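Local coordinates for membrane-bound lytic murein transglycosylase (Agrobacterium tumefaciens, PDB 2PNW), which probably cleaves the glycan strands of peptidoglycan as an MltA-type lytic transglycosylase, forming 1,6-anhydromuramoyl ends without hydrolysis, at residues H212-I217 with W253-Y258; S233-R238 with A349-N354. All coordinates share one frame; numbering follows the deposited sequence.

Contact 1: residues H212-I217 with W253-Y258; sequences HVFSPI and WHNRSY
Val213 O and Ser215 OG are tied to Arg256 N through one water, which donates to Val213 O at 2.7 Å. The same water hydrogen-bonds Ser215 OG and accepts the hydrogen of Arg256 N. The two irregular loops so bridged belong to the MltA-specific insert domain: 212-217 leads from strand 201-209 into helix 217-223, with Pro216 as its N-cap, and 253-258 leads from helix 248-252 into strand 259-263. Their single direct hydrogen bond runs from Ser215 N to Asn255 OD1, 3.1 Å long and fairly straight at 164°; the donor stands 42° out of the amide's carbonyl plane, off the lone-pair directions. Asn255 CG is anti to its backbone N, which carries the amide across to the backbone of the facing loop. There it also lies against Phe214, OD1 being 3.5 Å from Phe214 CD1, with ring and amide planes 69° apart. At the far end of the contact the imidazole of His212 is held by Tyr143, whose OH bonds ND1. His212 CD2 lies 3.4 Å from Arg256 O, while the ring and the Arg256 guanidinium overlap only in part, their planes moderately inclined. Arg256, bent at chi3, sends NE into a salt bridge with Asp158, so the outside polar partners are Tyr143 for His212 and Asp158 for Arg256. A second water donates to His212 O and hydrogen-bonds Ser257 OG, joining the two loops there. Toward the helix, Ser215 CB packs against the imidazole of His254, and a third water, lying in that ring's plane at its edge, joins His254 NE2 (2.7 Å) to Pro216 O.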
loop_
_atom_site.group_PDB
_atom_site.type_symbol
_atom_site.label_atom_id
_atom_site.label_comp_id
_atom_site.label_asym_id
_atom_site.label_seq_id
_atom_site.Cartn_x
_atom_site.Cartn_y
_atom_site.Cartn_z
ATOM N N HIS A 212 7.330 7.873 -13.556
ATOM C CA HIS A 212 7.847 6.651 -14.207
ATOM C C HIS A 212 7.294 5.404 -13.570
ATOM O O HIS A 212 6.937 5.390 -12.386
ATOM C CB HIS A 212 9.382 6.641 -14.167
ATOM C CG HIS A 212 9.964 7.971 -14.494
ATOM N ND1 HIS A 212 9.845 8.534 -15.742
ATOM C CD2 HIS A 212 10.613 8.880 -13.727
ATOM C CE1 HIS A 212 10.410 9.729 -15.740
ATOM N NE2 HIS A 212 10.886 9.962 -14.526
ATOM N N VAL A 213 7.240 4.337 -14.357
ATOM C CA VAL A 213 6.760 3.043 -13.871
ATOM C C VAL A 213 7.658 2.546 -12.734
ATOM O O VAL A 213 8.869 2.859 -12.684
ATOM C CB VAL A 213 6.689 1.984 -15.045
ATOM C CG1 VAL A 213 8.104 1.588 -15.531
ATOM C CG2 VAL A 213 5.886 0.752 -14.638
ATOM N N PHE A 214 7.049 1.814 -11.806
ATOM C CA PHE A 214 7.792 1.109 -10.774
ATOM C C PHE A 214 8.426 -0.174 -11.359
ATOM O O PHE A 214 7.749 -0.934 -12.061
ATOM C CB PHE A 214 6.853 0.762 -9.610
ATOM C CG PHE A 214 7.514 -0.025 -8.510
ATOM C CD1 PHE A 214 8.311 0.618 -7.550
ATOM C CD2 PHE A 214 7.378 -1.416 -8.462
ATOM C CE1 PHE A 214 8.952 -0.130 -6.515
ATOM C CE2 PHE A 214 8.041 -2.173 -7.468
ATOM C CZ PHE A 214 8.810 -1.513 -6.484
ATOM N N SER A 215 9.721 -0.390 -11.096
ATOM C CA SER A 215 10.358 -1.679 -11.436
ATOM C C SER A 215 10.867 -2.373 -10.181
ATOM O O SER A 215 11.611 -1.770 -9.404
ATOM C CB SER A 215 11.507 -1.507 -12.435
ATOM O OG SER A 215 11.058 -0.807 -13.566
ATOM N N PRO A 216 10.412 -3.616 -9.939
ATOM C CA PRO A 216 10.827 -4.346 -8.749
ATOM C C PRO A 216 12.274 -4.850 -8.834
ATOM O O PRO A 216 12.640 -5.552 -9.807
ATOM C CB PRO A 216 9.845 -5.508 -8.693
ATOM C CG PRO A 216 9.417 -5.716 -10.104
ATOM C CD PRO A 216 9.417 -4.368 -10.735
ATOM N N ILE A 217 13.089 -4.506 -7.837
ATOM C CA ILE A 217 14.504 -4.909 -7.881
ATOM C C ILE A 217 14.676 -6.394 -7.586
ATOM O O ILE A 217 15.645 -6.996 -8.044
ATOM C CB ILE A 217 15.439 -4.024 -6.999
ATOM C CG1 ILE A 217 15.054 -4.124 -5.515
ATOM C CG2 ILE A 217 15.442 -2.535 -7.514
ATOM C CD1 ILE A 217 16.121 -3.552 -4.602
ATOM N N TRP A 253 18.595 2.098 -9.316
ATOM C CA TRP A 253 18.216 3.034 -10.392
ATOM C C TRP A 253 17.444 2.380 -11.551
ATOM O O TRP A 253 16.855 3.080 -12.400
ATOM C CB TRP A 253 19.465 3.779 -10.889
ATOM C CG TRP A 253 20.047 4.753 -9.883
ATOM C CD1 TRP A 253 19.419 5.290 -8.791
ATOM C CD2 TRP A 253 21.355 5.334 -9.912
ATOM N NE1 TRP A 253 20.261 6.137 -8.123
ATOM C CE2 TRP A 253 21.451 6.203 -8.805
ATOM C CE3 TRP A 253 22.467 5.208 -10.776
ATOM C CZ2 TRP A 253 22.610 6.943 -8.530
ATOM C CZ3 TRP A 253 23.611 5.947 -10.507
ATOM C CH2 TRP A 253 23.678 6.808 -9.390
ATOM N N HIS A 254 17.422 1.038 -11.569
ATOM C CA HIS A 254 16.522 0.258 -12.442
ATOM C C HIS A 254 15.079 0.637 -12.136
ATOM O O HIS A 254 14.222 0.605 -13.011
ATOM C CB HIS A 254 16.718 -1.239 -12.182
ATOM C CG HIS A 254 15.735 -2.123 -12.885
ATOM N ND1 HIS A 254 15.717 -2.266 -14.255
ATOM C CD2 HIS A 254 14.803 -2.975 -12.402
ATOM C CE1 HIS A 254 14.786 -3.145 -14.591
ATOM N NE2 HIS A 254 14.208 -3.585 -13.480
ATOM N N ASN A 255 14.809 0.968 -10.876
ATOM C CA ASN A 255 13.488 1.521 -10.508
ATOM C C ASN A 255 13.488 3.026 -10.742
ATOM O O ASN A 255 13.944 3.812 -9.904
ATOM C CB ASN A 255 13.130 1.212 -9.042
ATOM C CG ASN A 255 11.789 1.844 -8.651
ATOM O OD1 ASN A 255 10.891 1.936 -9.491
ATOM N ND2 ASN A 255 11.671 2.305 -7.411
ATOM N N ARG A 256 13.014 3.438 -11.908
ATOM C CA ARG A 256 13.063 4.851 -12.285
ATOM C C ARG A 256 12.051 5.700 -11.500
ATOM O O ARG A 256 12.221 6.917 -11.403
ATOM C CB ARG A 256 12.745 4.993 -13.781
ATOM C CG ARG A 256 13.879 4.459 -14.643
ATOM C CD ARG A 256 13.530 4.697 -16.119
ATOM N NE ARG A 256 13.701 6.077 -16.510
ATOM C CZ ARG A 256 12.961 6.715 -17.435
ATOM N NH1 ARG A 256 11.922 6.138 -18.023
ATOM N NH2 ARG A 256 13.260 7.969 -17.711
ATOM N N SER A 257 11.008 5.059 -10.989
ATOM C CA SER A 257 10.010 5.756 -10.155
ATOM C C SER A 257 10.689 6.337 -8.925
ATOM O O SER A 257 11.615 5.728 -8.382
ATOM C CB SER A 257 8.942 4.763 -9.684
ATOM O OG SER A 257 8.129 5.367 -8.676
ATOM N N TYR A 258 10.230 7.514 -8.474
ATOM C CA TYR A 258 10.777 8.132 -7.256
ATOM C C TYR A 258 9.598 8.736 -6.512
ATOM O O TYR A 258 8.760 9.416 -7.127
ATOM C CB TYR A 258 11.764 9.244 -7.630
ATOM C CG TYR A 258 12.588 9.805 -6.467
ATOM C CD1 TYR A 258 13.859 9.302 -6.187
ATOM C CD2 TYR A 258 12.094 10.830 -5.655
ATOM C CE1 TYR A 258 14.635 9.812 -5.098
ATOM C CE2 TYR A 258 12.854 11.346 -4.580
ATOM C CZ TYR A 258 14.132 10.841 -4.329
ATOM O OH TYR A 258 14.894 11.350 -3.283
HETATM O O HOH W 1 7.227 7.437 -10.443
HETATM O O HOH W 2 11.232 1.859 -13.607
HETATM O O HOH W 3 12.387 -5.395 -12.587
#

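Contact 2: residues S233-R238 with A349-N354; sequences SMQTIR and AGTVRN
A capping box starts helix 234-243, and this helix start meets the C-terminal end of helix 343-350 from the 3D domain. Ser233 is the N-cap: its OG accepts from Thr236 N at 3.2 Å, and Ser233 N in return donates to Thr236 OG1 at 3.1 Å. The serine OG sits between its backbone N and carbonyl carbon (chi1 59°), which turns it back over the first turn of the helix. Met234 N, in that first turn, points across the contact instead and donates to Gly350 O, 3.0 Å away at an N-H...O angle of 156°. Ser233 CB presses on the same oxygen from beside the bond. Gly350, with no side chain, lets the neighbouring helix come close: Met234 CB lies 3.7 Å from Gly350 CA, and Gln235 OE1 only 3.4 Å from it. Gln235 is folded at chi2, laying its amide across Gly350 and the methyl CG2 of Thr351, while its NE2 donates to Glu347 O one turn back in helix 343-350. Beyond the turn, Arg353 NH2 reaches back to Ile232 O, just ahead of the cap. A backbone N-H from the first turn of one helix thus meets a carbonyl from the last turn of another: the start of helix 234-243, N-capped by a capping box, is set against the C-terminal end of helix 343-350.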
loop_
_atom_site.group_PDB
_atom_site.type_symbol
_atom_site.label_atom_id
_atom_site.label_comp_id
_atom_site.label_asym_id
_atom_site.label_seq_id
_atom_site.Cartn_x
_atom_site.Cartn_y
_atom_site.Cartn_z
ATOM N N SER A 233 13.324 -12.912 -0.328
ATOM C CA SER A 233 12.516 -12.155 0.637
ATOM C C SER A 233 13.109 -10.759 0.745
ATOM O O SER A 233 14.222 -10.530 0.250
ATOM C CB SER A 233 12.613 -12.817 2.013
ATOM O OG SER A 233 13.972 -12.860 2.432
ATOM N N MET A 234 12.412 -9.818 1.406
ATOM C CA MET A 234 13.015 -8.507 1.683
ATOM C C MET A 234 14.401 -8.687 2.309
ATOM O O MET A 234 15.360 -7.975 1.967
ATOM C CB MET A 234 12.129 -7.654 2.611
ATOM C CG MET A 234 12.854 -6.433 3.160
ATOM S SD MET A 234 11.906 -5.234 4.154
ATOM C CE MET A 234 12.340 -5.605 5.832
ATOM N N GLN A 235 14.500 -9.634 3.241
ATOM C CA GLN A 235 15.751 -9.879 3.978
ATOM C C GLN A 235 16.905 -10.305 3.053
ATOM O O GLN A 235 18.013 -9.784 3.168
ATOM C CB GLN A 235 15.533 -10.940 5.080
ATOM C CG GLN A 235 14.739 -10.451 6.291
ATOM C CD GLN A 235 13.224 -10.687 6.188
ATOM O OE1 GLN A 235 12.664 -10.804 5.093
ATOM N NE2 GLN A 235 12.561 -10.761 7.349
ATOM N N THR A 236 16.658 -11.230 2.130
ATOM C CA THR A 236 17.750 -11.668 1.242
ATOM C C THR A 236 18.135 -10.605 0.208
ATOM O O THR A 236 19.294 -10.513 -0.201
ATOM C CB THR A 236 17.465 -13.006 0.546
ATOM O OG1 THR A 236 16.382 -12.865 -0.390
ATOM C CG2 THR A 236 17.088 -14.072 1.582
ATOM N N ILE A 237 17.153 -9.805 -0.209
ATOM C CA ILE A 237 17.423 -8.681 -1.101
ATOM C C ILE A 237 18.317 -7.653 -0.396
ATOM O O ILE A 237 19.330 -7.206 -0.938
ATOM C CB ILE A 237 16.104 -8.021 -1.608
ATOM C CG1 ILE A 237 15.321 -8.982 -2.535
ATOM C CG2 ILE A 237 16.411 -6.710 -2.369
ATOM C CD1 ILE A 237 13.839 -8.505 -2.820
ATOM N N ARG A 238 17.958 -7.302 0.840
ATOM C CA ARG A 238 18.765 -6.367 1.620
ATOM C C ARG A 238 20.182 -6.935 1.877
ATOM O O ARG A 238 21.168 -6.204 1.807
ATOM C CB ARG A 238 18.084 -6.088 2.945
ATOM C CG ARG A 238 16.886 -5.113 2.872
ATOM C CD ARG A 238 16.302 -5.001 4.298
ATOM N NE ARG A 238 15.113 -4.135 4.420
ATOM C CZ ARG A 238 15.147 -2.817 4.610
ATOM N NH1 ARG A 238 16.301 -2.175 4.649
ATOM N NH2 ARG A 238 14.014 -2.139 4.782
ATOM N N ALA A 349 6.724 -8.924 7.610
ATOM C CA ALA A 349 6.269 -8.665 6.258
ATOM C C ALA A 349 7.202 -9.260 5.205
ATOM O O ALA A 349 6.751 -9.693 4.137
ATOM C CB ALA A 349 6.142 -7.132 6.045
ATOM N N GLY A 350 8.501 -9.264 5.512
ATOM C CA GLY A 350 9.553 -9.525 4.513
ATOM C C GLY A 350 9.495 -10.880 3.824
ATOM O O GLY A 350 9.998 -11.027 2.696
ATOM N N THR A 351 8.875 -11.858 4.490
ATOM C CA THR A 351 8.791 -13.219 3.973
ATOM C C THR A 351 7.384 -13.628 3.487
ATOM O O THR A 351 7.187 -14.764 3.032
ATOM C CB THR A 351 9.303 -14.238 5.017
ATOM O OG1 THR A 351 8.515 -14.141 6.218
ATOM C CG2 THR A 351 10.786 -13.984 5.350
ATOM N N VAL A 352 6.405 -12.721 3.569
ATOM C CA VAL A 352 5.045 -13.065 3.129
ATOM C C VAL A 352 5.027 -13.142 1.618
ATOM O O VAL A 352 5.383 -12.183 0.925
ATOM C CB VAL A 352 3.953 -12.048 3.633
ATOM C CG1 VAL A 352 2.559 -12.439 3.098
ATOM C CG2 VAL A 352 3.959 -11.980 5.142
ATOM N N ARG A 353 4.607 -14.294 1.109
ATOM C CA ARG A 353 4.608 -14.569 -0.315
ATOM C C ARG A 353 3.825 -15.874 -0.442
ATOM O O ARG A 353 4.411 -16.961 -0.547
ATOM C CB ARG A 353 6.071 -14.681 -0.819
ATOM C CG ARG A 353 6.243 -14.937 -2.298
ATOM C CD ARG A 353 7.703 -14.724 -2.800
ATOM N NE ARG A 353 8.739 -15.435 -2.036
ATOM C CZ ARG A 353 9.079 -16.726 -2.182
ATOM N NH1 ARG A 353 8.458 -17.513 -3.060
ATOM N NH2 ARG A 353 10.054 -17.238 -1.432
ATOM N N ASN A 354 2.495 -15.778 -0.383
ATOM C CA ASN A 354 1.666 -16.965 -0.125
ATOM C C ASN A 354 0.409 -16.994 -0.967
ATOM O O ASN A 354 -0.198 -15.943 -1.244
ATOM C CB ASN A 354 1.244 -17.064 1.350
ATOM C CG ASN A 354 2.408 -17.329 2.302
ATOM O OD1 ASN A 354 3.129 -16.412 2.691
ATOM N ND2 ASN A 354 2.563 -18.579 2.716
#

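Contact 1 and contact 2 lie with their centres 18 Å apart, each about 16 Å from the centre of the chain. Their segments alternate along the sequence, in the order 212-217, 233-238, 253-258, 349-354, so the chain visits contact 1, contact 2, contact 1 and contact 2 in turn. The two meet directly where Ile217 CD1 packs 3.9 Å from Ile237 CG2, and helix 180-189 touches side chains of both. Contact 1 stays within the MltA-specific insert, joining loops at either end of its run of helices, while contact 2 ties helix 234-243 of that same run to the 3D domain.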